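Glutamine cyclotransferase (Xanthomonas campestris, PDB 3MBR) probably catalyses the cyclisation of N-terminal glutamine residues of peptides to pyroglutamate, and binds a calcium ion within a beta-propeller. Local coordinates at residues V4-Y9 and T169-R174; N207-D212 and D216-T221. The protein carries 1 engineered substitution. All blocks are in the same frame, centred on the assembly; numbering follows the deposited sequence.

Interaction 1: V4-Y9 and T169-R174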
# COMPACT_ATOMS: atom_id res chain seq x y z
N VAL A 4 5.11 21.54 6.89
CA VAL A 4 5.68 20.21 6.77
C VAL A 4 6.79 20.23 5.72
O VAL A 4 6.55 20.67 4.58
CB VAL A 4 4.59 19.25 6.38
CG1 VAL A 4 5.17 17.88 6.07
CG2 VAL A 4 3.58 19.19 7.54
N PRO A 5 8.00 19.75 6.04
CA PRO A 5 9.07 19.79 5.06
C PRO A 5 8.99 18.70 4.02
O PRO A 5 8.27 17.72 4.23
CB PRO A 5 10.37 19.65 5.93
CG PRO A 5 9.85 18.68 7.03
CD PRO A 5 8.46 19.21 7.35
N THR A 6 9.63 18.92 2.87
CA THR A 6 9.76 17.95 1.81
C THR A 6 11.09 17.28 1.88
O THR A 6 12.14 17.92 1.90
CB THR A 6 9.48 18.59 0.44
OG1 THR A 6 8.11 19.05 0.45
CG2 THR A 6 9.61 17.56 -0.64
N GLN A 7 11.05 15.98 1.96
CA GLN A 7 12.20 15.14 2.12
C GLN A 7 12.63 14.67 0.74
O GLN A 7 11.83 14.20 -0.06
CB GLN A 7 11.89 13.98 3.06
CG GLN A 7 12.98 12.94 3.21
CD GLN A 7 12.68 11.98 4.27
OE1 GLN A 7 11.46 11.69 4.52
NE2 GLN A 7 13.69 11.39 4.88
N GLY A 8 13.93 14.73 0.46
CA GLY A 8 14.42 14.21 -0.80
C GLY A 8 14.53 12.70 -0.92
O GLY A 8 14.42 11.99 0.04
N TYR A 9 14.84 12.26 -2.10
CA TYR A 9 15.05 10.84 -2.32
C TYR A 9 15.92 10.66 -3.52
O TYR A 9 16.08 11.62 -4.31
CB TYR A 9 13.70 10.09 -2.53
CG TYR A 9 13.06 10.39 -3.87
CD1 TYR A 9 13.22 9.55 -4.95
CD2 TYR A 9 12.38 11.62 -4.05
CE1 TYR A 9 12.69 9.85 -6.23
CE2 TYR A 9 11.80 11.95 -5.29
CZ TYR A 9 11.98 11.10 -6.39
OH TYR A 9 11.45 11.44 -7.60
N THR A 169 -2.13 14.36 -4.62
CA THR A 169 -1.03 15.34 -4.67
C THR A 169 0.29 14.70 -5.14
O THR A 169 1.28 15.47 -5.30
CB THR A 169 -0.72 15.99 -3.31
OG1 THR A 169 0.48 16.75 -3.45
CG2 THR A 169 -0.39 14.97 -2.36
N SER A 170 0.28 13.39 -5.47
CA SER A 170 1.54 12.60 -5.88
C SER A 170 2.73 12.41 -4.76
O SER A 170 3.92 11.95 -4.94
CB SER A 170 2.08 13.18 -7.23
OG SER A 170 1.02 13.04 -8.20
N ARG A 171 2.32 12.63 -3.60
CA ARG A 171 3.17 12.66 -2.46
C ARG A 171 2.94 11.47 -1.60
O ARG A 171 1.80 10.97 -1.48
CB ARG A 171 2.96 13.96 -1.66
CG ARG A 171 3.48 15.18 -2.38
CD ARG A 171 3.11 16.44 -1.61
NE ARG A 171 3.34 17.64 -2.43
CZ ARG A 171 3.70 18.82 -2.01
NH1 ARG A 171 4.00 19.06 -0.71
NH2 ARG A 171 3.81 19.77 -2.95
N ILE A 172 4.02 11.05 -0.92
CA ILE A 172 3.85 10.13 0.22
C ILE A 172 4.02 10.94 1.47
O ILE A 172 4.93 11.84 1.56
CB ILE A 172 4.91 9.05 0.10
CG1 ILE A 172 4.59 8.20 -1.21
CG2 ILE A 172 4.98 8.19 1.40
CD1 ILE A 172 5.64 7.14 -1.44
N ALA A 173 3.14 10.77 2.44
CA ALA A 173 3.26 11.36 3.76
C ALA A 173 4.00 10.40 4.67
O ALA A 173 3.63 9.21 4.73
CB ALA A 173 1.87 11.57 4.30
N ARG A 174 5.04 10.85 5.41
CA ARG A 174 5.63 10.04 6.51
C ARG A 174 4.91 10.52 7.76
O ARG A 174 5.00 11.73 8.09
CB ARG A 174 7.11 10.33 6.64
CG ARG A 174 7.87 9.73 5.68
CD ARG A 174 9.39 10.10 5.83
NE ARG A 174 9.84 10.09 7.21
CZ ARG A 174 10.59 10.97 7.92
NH1 ARG A 174 10.77 10.72 9.21
NH2 ARG A 174 11.25 12.07 7.45
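Arg174 NH2 donates a hydrogen bond to Gln7 OE1 at 3.0 Å. The bond is moderately bent, 148° at the hydrogen. It reaches OE1 from above the carbonyl plane and not on a lone pair. On the arginine side, OE1 sits at the edge of the guanidinium. The two side chains cross at about a right angle. Gln7 stretches out fully from its backbone. In Arg174 the turn about CG-CD (chi3 42°) swings the guanidinium so that NH2 reaches Gln7 OE1.

Both groups are held from elsewhere. Gln7 NE2 donates to the carbonyl of Thr234, and Arg174 NH1 makes a salt bridge with Glu161. The amide is therefore used at both ends, which should fix its rotation, and the bridge to Glu161 steadies the guanidinium.

Thr6 and Arg171 meet more loosely, with OG1 4.3 Å from NH1. Arg171 also makes a cation-pi contact with Trp185.

The segment 4-9 leads into strand 9-16, the outer strand of one propeller blade. Its backbone bonds to Trp185 and Thr234 place it between strand 182-187 of the preceding blade and the chain just after strand 227-233.

Interaction 2: N207-D212 and D216-T221. With CA (calcium ion), chain B.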
# COMPACT_ATOMS: atom_id res chain seq x y z
N ASN A 207 0.47 3.36 -6.34
CA ASN A 207 -0.51 2.61 -5.57
C ASN A 207 0.14 1.46 -4.85
O ASN A 207 -0.55 0.61 -4.28
CB ASN A 207 -1.66 2.14 -6.45
CG ASN A 207 -2.94 2.15 -5.77
OD1 ASN A 207 -3.89 2.60 -6.41
ND2 ASN A 207 -3.05 1.56 -4.60
N GLY A 208 1.47 1.36 -4.85
CA GLY A 208 2.14 0.23 -4.18
C GLY A 208 3.37 0.79 -3.48
O GLY A 208 4.20 1.43 -4.19
N ILE A 209 3.48 0.61 -2.19
CA ILE A 209 4.66 1.01 -1.44
C ILE A 209 5.06 -0.22 -0.63
O ILE A 209 4.22 -0.68 0.18
CB ILE A 209 4.39 2.21 -0.48
CG1 ILE A 209 3.86 3.42 -1.29
CG2 ILE A 209 5.71 2.52 0.23
CD1 ILE A 209 3.27 4.50 -0.36
N ALA A 210 6.25 -0.75 -0.82
CA ALA A 210 6.65 -1.96 -0.11
C ALA A 210 8.03 -1.79 0.56
O ALA A 210 8.95 -1.34 -0.11
CB ALA A 210 6.68 -3.17 -1.03
N PHE A 211 8.20 -2.20 1.78
CA PHE A 211 9.44 -2.06 2.46
C PHE A 211 10.03 -3.43 2.80
O PHE A 211 9.32 -4.33 3.35
CB PHE A 211 9.21 -1.26 3.76
CG PHE A 211 10.47 -0.99 4.48
CD1 PHE A 211 11.51 -0.30 3.89
CD2 PHE A 211 10.61 -1.40 5.81
CE1 PHE A 211 12.70 -0.01 4.58
CE2 PHE A 211 11.80 -1.06 6.55
CZ PHE A 211 12.82 -0.41 5.91
N ASP A 212 11.28 -3.64 2.38
CA ASP A 212 12.07 -4.83 2.75
C ASP A 212 12.84 -4.43 3.99
O ASP A 212 13.84 -3.72 3.88
CB ASP A 212 13.00 -5.11 1.57
CG ASP A 212 14.12 -6.10 1.91
OD1 ASP A 212 14.96 -6.32 1.00
OD2 ASP A 212 14.18 -6.64 3.03
N ASP A 216 16.56 -2.93 4.27
CA ASP A 216 16.20 -1.51 4.26
C ASP A 216 16.03 -1.02 2.84
O ASP A 216 16.66 -0.04 2.47
CB ASP A 216 17.29 -0.70 5.03
CG ASP A 216 16.92 0.80 5.22
OD1 ASP A 216 15.73 1.21 5.11
OD2 ASP A 216 17.88 1.54 5.51
N ARG A 217 15.16 -1.68 2.09
CA ARG A 217 14.87 -1.23 0.71
C ARG A 217 13.41 -0.82 0.63
O ARG A 217 12.52 -1.64 0.97
CB ARG A 217 15.15 -2.37 -0.30
CG ARG A 217 16.60 -2.90 -0.24
CD ARG A 217 16.89 -3.85 -1.37
NE ARG A 217 16.11 -5.06 -1.25
CZ ARG A 217 16.02 -5.99 -2.20
NH1 ARG A 217 16.74 -5.86 -3.35
NH2 ARG A 217 15.29 -7.06 -1.99
N LEU A 218 13.16 0.33 0.02
CA LEU A 218 11.82 0.86 -0.14
C LEU A 218 11.47 0.81 -1.62
O LEU A 218 12.24 1.35 -2.44
CB LEU A 218 11.79 2.29 0.39
CG LEU A 218 10.39 2.92 0.35
CD1 LEU A 218 9.41 2.15 1.16
CD2 LEU A 218 10.50 4.39 0.87
N PHE A 219 10.34 0.18 -2.01
CA PHE A 219 9.95 0.07 -3.40
C PHE A 219 8.61 0.78 -3.64
O PHE A 219 7.70 0.70 -2.80
CB PHE A 219 9.73 -1.42 -3.73
CG PHE A 219 10.97 -2.27 -3.51
CD1 PHE A 219 12.07 -2.19 -4.37
CD2 PHE A 219 11.00 -3.15 -2.45
CE1 PHE A 219 13.18 -3.02 -4.16
CE2 PHE A 219 12.10 -3.94 -2.24
CZ PHE A 219 13.18 -3.87 -3.08
N VAL A 220 8.47 1.40 -4.81
CA VAL A 220 7.22 2.00 -5.17
C VAL A 220 6.82 1.64 -6.62
O VAL A 220 7.71 1.56 -7.51
CB VAL A 220 7.21 3.56 -5.01
CG1 VAL A 220 7.48 3.95 -3.59
CG2 VAL A 220 8.22 4.23 -5.87
N THR A 221 5.55 1.43 -6.86
CA THR A 221 5.07 1.30 -8.23
C THR A 221 3.62 1.72 -8.28
O THR A 221 3.08 2.25 -7.29
CB THR A 221 5.26 -0.13 -8.78
OG1 THR A 221 5.09 -0.11 -10.22
CG2 THR A 221 4.34 -1.18 -8.18
CA CA B . 2.26 -1.49 1.11
O HOH W 1 0.72 -2.98 2.25
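Ala210 and Phe219 form a hydrogen-bonded antiparallel pair at the middle of the hairpin, with Phe219 N 2.8 Å from Ala210 O. This middle part is tightly packed. On one face Ile209 CG2 lies 3.8 Å from Leu218 CD1, the two side chains side by side and pointing the same way. Val220 CG1 adds to this apolar patch. At the start of strand 206-212, Asn207 N and Gly208 N both bond to Thr221 O, a classic beta bulge.

The looser, solvent side is Asp216, exposed, and Arg217, partly exposed. Asp212 stays buried, with its N 2.7 Å from Arg217 O. Asp216 and Arg217 both face Asp212 in a G1 beta bulge. Asp216 OD1 touches the edge of the Phe211 ring, 3.3 Å from CE1, with carboxylate and ring planes 78° apart. Charge does more of the work here. Arg217 bends at chi3 (-66°), which brings NE and NH2 to Asp212 OD1, with NE at 2.8 Å, and both meet the anti side of that oxygen. His215 ND1 is a further partner of OD1. Phe219 CZ lies over the centre of the Arg217 guanidinium, 3.6 Å above its plane.

Ile209 O binds the calcium ion at 2.3 Å. Leu26, Glu154, Leu155, Glu156 and a water complete the site. The hairpin is typical of a beta-propeller blade, and its strand 206-212 carries a ligand for the calcium ion.

Interaction 2 is buried, and nearer the centre of the molecule (about 8 Å from it, centre to centre, against about 16 Å for interaction 1). Interaction 1 is only partly buried. The 207-212 and 216-221 contact joins neighbouring strands within one blade, by backbone bonds and apolar packing, with a salt bridge near the turn. The 4-9 and 169-174 contact joins two blades through side chains, with one amide-guanidinium bond as its main link. One blade is common to both: 4-9 leads into strand 9-16, in the same sheet as the hairpin. The contacts also touch directly. Ile172 CD1 packs on Ile209 CD1 at 3.7 Å, so the preceding blade reaches the calcium-bearing strand.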